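Local coordinates for protein aspartate-semialdehyde dehydrogenase (Thermus thermophilus, PDB 2YV3) that probably catalyses the NADPH-dependent reductive dephosphorylation of L-aspartyl-4-phosphate to L-aspartate semialdehyde, on the route to lysine, methionine and threonine, at residues 93-97 with 98-102; 218-221 with 222-225. All coordinates share one frame; numbering follows the deposited sequence.

Contact 1 of 2, residues 93-97 with 98-102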
ATOM      1  N   SER A  93      -1.952  22.984  -8.570  1.00 28.81           N
ATOM      2  CA  SER A  93      -3.394  22.911  -8.385  1.00 37.41           C
ATOM      3  C   SER A  93      -3.784  24.320  -7.993  1.00 38.58           C
ATOM      4  O   SER A  93      -3.824  24.665  -6.805  1.00 46.95           O
ATOM      5  CB  SER A  93      -3.766  21.937  -7.267  1.00 30.26           C
ATOM      6  OG  SER A  93      -5.142  21.625  -7.370  1.00 38.68           O
ATOM      7  N   ALA A  94      -4.022  25.139  -9.007  1.00 32.20           N
ATOM      8  CA  ALA A  94      -4.376  26.523  -8.801  1.00 26.27           C
ATOM      9  C   ALA A  94      -5.524  26.826  -9.733  1.00 31.57           C
ATOM     10  O   ALA A  94      -6.459  27.533  -9.362  1.00 38.55           O
ATOM     11  CB  ALA A  94      -3.195  27.412  -9.120  1.00 20.96           C
ATOM     12  N   TRP A  95      -5.457  26.260 -10.938  1.00 25.75           N
ATOM     13  CA  TRP A  95      -6.491  26.462 -11.944  1.00 20.78           C
ATOM     14  C   TRP A  95      -7.263  25.183 -12.328  1.00 23.95           C
ATOM     15  O   TRP A  95      -8.185  25.238 -13.140  1.00 22.09           O
ATOM     16  CB  TRP A  95      -5.865  27.073 -13.197  1.00 23.29           C
ATOM     17  CG  TRP A  95      -5.028  28.255 -12.901  1.00 20.82           C
ATOM     18  CD1 TRP A  95      -3.666  28.301 -12.833  1.00 25.01           C
ATOM     19  CD2 TRP A  95      -5.490  29.567 -12.585  1.00 19.16           C
ATOM     20  NE1 TRP A  95      -3.255  29.558 -12.492  1.00  8.61           N
ATOM     21  CE2 TRP A  95      -4.354  30.359 -12.333  1.00 20.46           C
ATOM     22  CE3 TRP A  95      -6.761  30.154 -12.489  1.00 26.75           C
ATOM     23  CZ2 TRP A  95      -4.439  31.711 -11.989  1.00 27.10           C
ATOM     24  CZ3 TRP A  95      -6.848  31.502 -12.145  1.00 31.78           C
ATOM     25  CH2 TRP A  95      -5.689  32.263 -11.900  1.00 25.53           C
ATOM     26  N   ARG A  96      -6.879  24.048 -11.738  1.00 23.28           N
ATOM     27  CA  ARG A  96      -7.506  22.751 -12.010  1.00 22.25           C
ATOM     28  C   ARG A  96      -9.015  22.712 -11.862  1.00 17.54           C
ATOM     29  O   ARG A  96      -9.723  22.279 -12.760  1.00 24.32           O
ATOM     30  CB  ARG A  96      -6.950  21.679 -11.083  1.00 32.25           C
ATOM     31  CG  ARG A  96      -5.624  21.076 -11.461  1.00 25.15           C
ATOM     32  CD  ARG A  96      -5.245  20.087 -10.374  1.00 28.87           C
ATOM     33  NE  ARG A  96      -3.840  19.707 -10.419  1.00 37.63           N
ATOM     34  CZ  ARG A  96      -3.222  19.082  -9.428  1.00 37.94           C
ATOM     35  NH1 ARG A  96      -3.897  18.773  -8.331  1.00 32.79           N
ATOM     36  NH2 ARG A  96      -1.933  18.790  -9.517  1.00 44.32           N
ATOM     37  N   TYR A  97      -9.501  23.146 -10.710  1.00 22.59           N
ATOM     38  CA  TYR A  97     -10.928  23.121 -10.441  1.00 22.46           C
ATOM     39  C   TYR A  97     -11.601  24.396 -10.856  1.00 20.93           C
ATOM     40  O   TYR A  97     -12.476  24.883 -10.170  1.00 25.23           O
ATOM     41  CB  TYR A  97     -11.155  22.853  -8.954  1.00 25.76           C
ATOM     42  CG  TYR A  97     -10.096  21.920  -8.417  1.00 35.45           C
ATOM     43  CD1 TYR A  97      -9.964  20.625  -8.923  1.00 17.11           C
ATOM     44  CD2 TYR A  97      -9.131  22.378  -7.521  1.00 30.49           C
ATOM     45  CE1 TYR A  97      -8.898  19.822  -8.567  1.00 21.95           C
ATOM     46  CE2 TYR A  97      -8.056  21.572  -7.160  1.00 38.19           C
ATOM     47  CZ  TYR A  97      -7.952  20.296  -7.691  1.00 23.52           C
ATOM     48  OH  TYR A  97      -6.903  19.493  -7.333  1.00 35.80           O
ATOM     49  N   GLU A  98     -11.199  24.942 -11.994  1.00 31.84           N
ATOM     50  CA  GLU A  98     -11.811  26.177 -12.464  1.00 30.00           C
ATOM     51  C   GLU A  98     -12.494  25.949 -13.822  1.00 30.36           C
ATOM     52  O   GLU A  98     -11.864  25.506 -14.774  1.00 29.11           O
ATOM     53  CB  GLU A  98     -10.750  27.276 -12.548  1.00 35.88           C
ATOM     54  CG  GLU A  98      -9.595  27.135 -11.530  1.00 45.22           C
ATOM     55  CD  GLU A  98     -10.026  26.994 -10.049  1.00 47.12           C
ATOM     56  OE1 GLU A  98     -10.835  27.820  -9.562  1.00 39.03           O
ATOM     57  OE2 GLU A  98      -9.533  26.060  -9.365  1.00 33.82           O
ATOM     58  N   PRO A  99     -13.808  26.238 -13.904  1.00 36.48           N
ATOM     59  CA  PRO A  99     -14.731  26.124 -15.047  1.00 40.24           C
ATOM     60  C   PRO A  99     -14.261  26.613 -16.437  1.00 43.83           C
ATOM     61  O   PRO A  99     -14.872  26.295 -17.461  1.00 34.00           O
ATOM     62  CB  PRO A  99     -15.953  26.898 -14.567  1.00 42.49           C
ATOM     63  CG  PRO A  99     -15.959  26.609 -13.105  1.00 40.19           C
ATOM     64  CD  PRO A  99     -14.515  26.769 -12.723  1.00 37.14           C
ATOM     65  N   TRP A 100     -13.178  27.375 -16.483  1.00 48.26           N
ATOM     66  CA  TRP A 100     -12.708  27.884 -17.763  1.00 44.87           C
ATOM     67  C   TRP A 100     -11.416  27.214 -18.224  1.00 42.39           C
ATOM     68  O   TRP A 100     -10.950  27.464 -19.341  1.00 42.55           O
ATOM     69  CB  TRP A 100     -12.516  29.413 -17.663  1.00 39.54           C
ATOM     70  CG  TRP A 100     -11.174  29.867 -17.121  1.00 36.54           C
ATOM     71  CD1 TRP A 100      -9.960  29.759 -17.739  1.00 35.86           C
ATOM     72  CD2 TRP A 100     -10.935  30.591 -15.906  1.00 33.60           C
ATOM     73  NE1 TRP A 100      -8.985  30.379 -16.991  1.00 26.43           N
ATOM     74  CE2 TRP A 100      -9.558  30.896 -15.860  1.00 23.81           C
ATOM     75  CE3 TRP A 100     -11.753  31.015 -14.848  1.00 41.13           C
ATOM     76  CZ2 TRP A 100      -8.982  31.603 -14.811  1.00 29.67           C
ATOM     77  CZ3 TRP A 100     -11.177  31.723 -13.799  1.00 29.05           C
ATOM     78  CH2 TRP A 100      -9.805  32.008 -13.790  1.00 35.06           C
ATOM     79  N   VAL A 101     -10.835  26.375 -17.366  1.00 35.47           N
ATOM     80  CA  VAL A 101      -9.584  25.699 -17.698  1.00 24.66           C
ATOM     81  C   VAL A 101      -9.714  24.200 -17.897  1.00 25.34           C
ATOM     82  O   VAL A 101     -10.219  23.491 -17.032  1.00 34.64           O
ATOM     83  CB  VAL A 101      -8.519  25.896 -16.603  1.00 27.44           C
ATOM     84  CG1 VAL A 101      -7.161  25.436 -17.122  1.00 23.63           C
ATOM     85  CG2 VAL A 101      -8.480  27.350 -16.151  1.00 30.92           C
ATOM     86  N   PRO A 102      -9.233  23.693 -19.038  1.00 26.03           N
ATOM     87  CA  PRO A 102      -9.307  22.262 -19.305  1.00 28.08           C
ATOM     88  C   PRO A 102      -8.268  21.511 -18.493  1.00 36.72           C
ATOM     89  O   PRO A 102      -7.137  21.973 -18.346  1.00 39.49           O
ATOM     90  CB  PRO A 102      -9.023  22.181 -20.793  1.00 31.94           C
ATOM     91  CG  PRO A 102      -8.054  23.305 -20.983  1.00 34.03           C
ATOM     92  CD  PRO A 102      -8.691  24.413 -20.201  1.00 31.93           C
TER

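Contact 2 of 2, residues 218-221 with 222-225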
ATOM      1  N   PHE A 218     -12.866  13.000 -17.124  1.00 28.19           N
ATOM      2  CA  PHE A 218     -13.706  12.059 -17.845  1.00 27.33           C
ATOM      3  C   PHE A 218     -15.055  12.729 -18.163  1.00 34.41           C
ATOM      4  O   PHE A 218     -15.818  12.284 -19.035  1.00 21.45           O
ATOM      5  CB  PHE A 218     -13.916  10.808 -16.988  1.00 21.01           C
ATOM      6  CG  PHE A 218     -12.683   9.966 -16.833  1.00 29.11           C
ATOM      7  CD1 PHE A 218     -11.419  10.490 -17.108  1.00 25.50           C
ATOM      8  CD2 PHE A 218     -12.775   8.659 -16.362  1.00 26.96           C
ATOM      9  CE1 PHE A 218     -10.271   9.730 -16.915  1.00 21.91           C
ATOM     10  CE2 PHE A 218     -11.628   7.894 -16.166  1.00 24.31           C
ATOM     11  CZ  PHE A 218     -10.372   8.432 -16.444  1.00 25.29           C
ATOM     12  N   GLY A 219     -15.335  13.821 -17.464  1.00 30.99           N
ATOM     13  CA  GLY A 219     -16.590  14.498 -17.688  1.00 44.78           C
ATOM     14  C   GLY A 219     -17.741  13.556 -17.372  1.00 54.81           C
ATOM     15  O   GLY A 219     -18.606  13.303 -18.225  1.00 51.87           O
ATOM     16  N   ASP A 220     -17.725  13.014 -16.150  1.00 57.10           N
ATOM     17  CA  ASP A 220     -18.769  12.110 -15.653  1.00 54.12           C
ATOM     18  C   ASP A 220     -18.774  12.211 -14.129  1.00 50.87           C
ATOM     19  O   ASP A 220     -18.000  11.542 -13.448  1.00 45.94           O
ATOM     20  CB  ASP A 220     -18.509  10.653 -16.075  1.00 54.08           C
ATOM     21  CG  ASP A 220     -19.644   9.701 -15.654  1.00 47.15           C
ATOM     22  OD1 ASP A 220     -20.102   9.800 -14.497  1.00 47.46           O
ATOM     23  OD2 ASP A 220     -20.074   8.851 -16.468  1.00 32.60           O
ATOM     24  N   ASP A 221     -19.653  13.061 -13.611  1.00 55.89           N
ATOM     25  CA  ASP A 221     -19.781  13.291 -12.174  1.00 59.21           C
ATOM     26  C   ASP A 221     -20.438  12.080 -11.529  1.00 59.01           C
ATOM     27  O   ASP A 221     -20.578  12.031 -10.310  1.00 64.64           O
ATOM     28  CB  ASP A 221     -20.687  14.503 -11.901  1.00 68.87           C
ATOM     29  CG  ASP A 221     -20.494  15.636 -12.903  1.00 74.56           C
ATOM     30  OD1 ASP A 221     -21.397  16.501 -12.991  1.00 71.82           O
ATOM     31  OD2 ASP A 221     -19.447  15.674 -13.590  1.00 80.42           O
ATOM     32  N   THR A 222     -20.839  11.111 -12.347  1.00 43.42           N
ATOM     33  CA  THR A 222     -21.537   9.934 -11.860  1.00 32.98           C
ATOM     34  C   THR A 222     -20.712   8.747 -11.326  1.00 33.45           C
ATOM     35  O   THR A 222     -21.296   7.808 -10.757  1.00 28.43           O
ATOM     36  CB  THR A 222     -22.532   9.444 -12.967  1.00 40.43           C
ATOM     37  OG1 THR A 222     -23.872   9.462 -12.451  1.00 33.67           O
ATOM     38  CG2 THR A 222     -22.188   8.034 -13.452  1.00 31.38           C
ATOM     39  N   ILE A 223     -19.385   8.774 -11.489  1.00 22.92           N
ATOM     40  CA  ILE A 223     -18.534   7.666 -11.019  1.00 26.51           C
ATOM     41  C   ILE A 223     -18.254   7.737  -9.522  1.00 27.40           C
ATOM     42  O   ILE A 223     -17.696   8.728  -9.058  1.00 33.64           O
ATOM     43  CB  ILE A 223     -17.139   7.642 -11.693  1.00 30.24           C
ATOM     44  CG1 ILE A 223     -17.253   7.558 -13.212  1.00 27.30           C
ATOM     45  CG2 ILE A 223     -16.352   6.456 -11.171  1.00 29.43           C
ATOM     46  CD1 ILE A 223     -15.901   7.472 -13.911  1.00 23.37           C
ATOM     47  N   ARG A 224     -18.612   6.686  -8.781  1.00 24.92           N
ATOM     48  CA  ARG A 224     -18.383   6.636  -7.324  1.00 24.98           C
ATOM     49  C   ARG A 224     -16.923   6.309  -7.092  1.00 25.15           C
ATOM     50  O   ARG A 224     -16.486   5.220  -7.429  1.00 28.67           O
ATOM     51  CB  ARG A 224     -19.216   5.533  -6.658  1.00 18.15           C
ATOM     52  CG  ARG A 224     -20.714   5.688  -6.812  1.00 28.08           C
ATOM     53  CD  ARG A 224     -21.237   6.844  -5.979  1.00 28.01           C
ATOM     54  NE  ARG A 224     -21.480   6.441  -4.598  1.00 45.78           N
ATOM     55  CZ  ARG A 224     -21.363   7.257  -3.554  1.00 59.66           C
ATOM     56  NH1 ARG A 224     -21.611   6.805  -2.326  1.00 58.73           N
ATOM     57  NH2 ARG A 224     -20.974   8.518  -3.734  1.00 64.51           N
ATOM     58  N   ILE A 225     -16.161   7.227  -6.520  1.00 22.61           N
ATOM     59  CA  ILE A 225     -14.762   6.931  -6.293  1.00 32.03           C
ATOM     60  C   ILE A 225     -14.340   7.134  -4.842  1.00 28.78           C
ATOM     61  O   ILE A 225     -14.609   8.181  -4.248  1.00 26.71           O
ATOM     62  CB  ILE A 225     -13.856   7.809  -7.179  1.00 36.55           C
ATOM     63  CG1 ILE A 225     -14.417   7.907  -8.586  1.00 39.60           C
ATOM     64  CG2 ILE A 225     -12.468   7.205  -7.262  1.00 37.18           C
ATOM     65  CD1 ILE A 225     -13.638   8.888  -9.462  1.00 53.46           C
TER

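Contact 1 of 2, residues 93-97 with 98-102
The six-membered rings of Trp95 and Trp100 meet rim to rim, neither over the other's face, their planes 48° apart and Trp95 CZ3 3.4 Å from Trp100 CZ2. Val101 CG2 lies 3.1 Å above one face of the Trp100 ring, offset toward its rim, and also packs against Trp95 CB, beside the place where the two indole rims meet. The Tyr97 ring carries Arg96 CB over its centre on one face, while the hydroxyl of Tyr97 stands in plane at the edge of the Arg96 guanidinium. Ser93 CB lies over one face of that guanidinium, offset toward its rim, and Ser93 OG is hydrogen-bonded to Tyr97 OH at 2.8 Å. A bend at chi2 (-53°) folds the Glu98 carboxylate back toward Tyr97, OE2 3.6 Å from Tyr97 CB. Beyond the loop, Trp95 NE1 donates to Ser74 O; Arg96 forms a salt bridge with Glu213 and uses NE on Asn122 O. Lys216 NZ ties down the carbonyls of Arg96 and Val101. Two type I turns, Trp95 to Glu98 and Glu98 to Val101, fold the backbone. The loop thus presents Arg96, the predicted phosphate-binding arginine, with its side chain about 7 Å from that of Cys125, the predicted acyl-thioester residue, consistent with an aspartate-semialdehyde dehydrogenase active site.

Contact 2 of 2, residues 218-221 with 222-225
With CG of Asp220 opposite its own backbone N (chi1 -176°), the carboxylate reaches forward along the chain, and OD1 comes to the backbone N-H of Thr222. The resulting hydrogen bond is weak, bent to 126°, and the position of OD1 is not very secure. In Ile223, a chi1 of -57° and an extended end carry CD1 back toward the helix, where it touches Phe218 CD2 at 4.1 Å. The two side chains cross at a slant. The methylene of Ile223 also lies beside the aspartate, CG1 4.0 Å from Asp220 CG, so this residue serves both the apolar and the polar part of the contact.

The chain here leaves helix 205-219 through a Schellman motif: Asp220 N pairs with His215 O and Gly219 N with Lys216 O, and Gly219, with its positive phi, suits the C-prime place because it has no side chain to hinder that turn. A type I turn from Asp220 to Ile223 follows, and its first residue, an aspartate, is short enough for OD1 to approach the N-H two places on, as in an Asx turn. Were the carboxylate replaced by the methyl of an alanine here, the Thr222 N-H would probably lose this weak acceptor and Ile223 CG1 its neighbour. The flat ring of Phe218 also meets Trp135 edge to face, which roots this end of the helix in aromatic packing. On the strand side, Ile223 O accepts from His215 NE2, and the backbone of Arg224 bonds to Lys144 and Val146 of strand 143-151.

Contact 1 comes first along the chain, in the loop between strands 87-90 and 119-121 of the NAD-binding region; contact 2 follows in the dimerisation domain. Their centres are about 17 Å apart and their nearest atoms about 10 Å, so they do not touch. Helix 205-219 connects them: Arg205, Lys209, Glu213 and Lys216 face residues 93-102, while the C-terminal end of the same helix is where 218-225 turns into strand 224-228, an outermost strand, within this chain, of the mixed sheet that also holds 143-151. The helix therefore bridges the two regions, joining the loop that carries the predicted phosphate-binding arginine to the sheet, whose Arg224 packs on Leu297 of the second subunit.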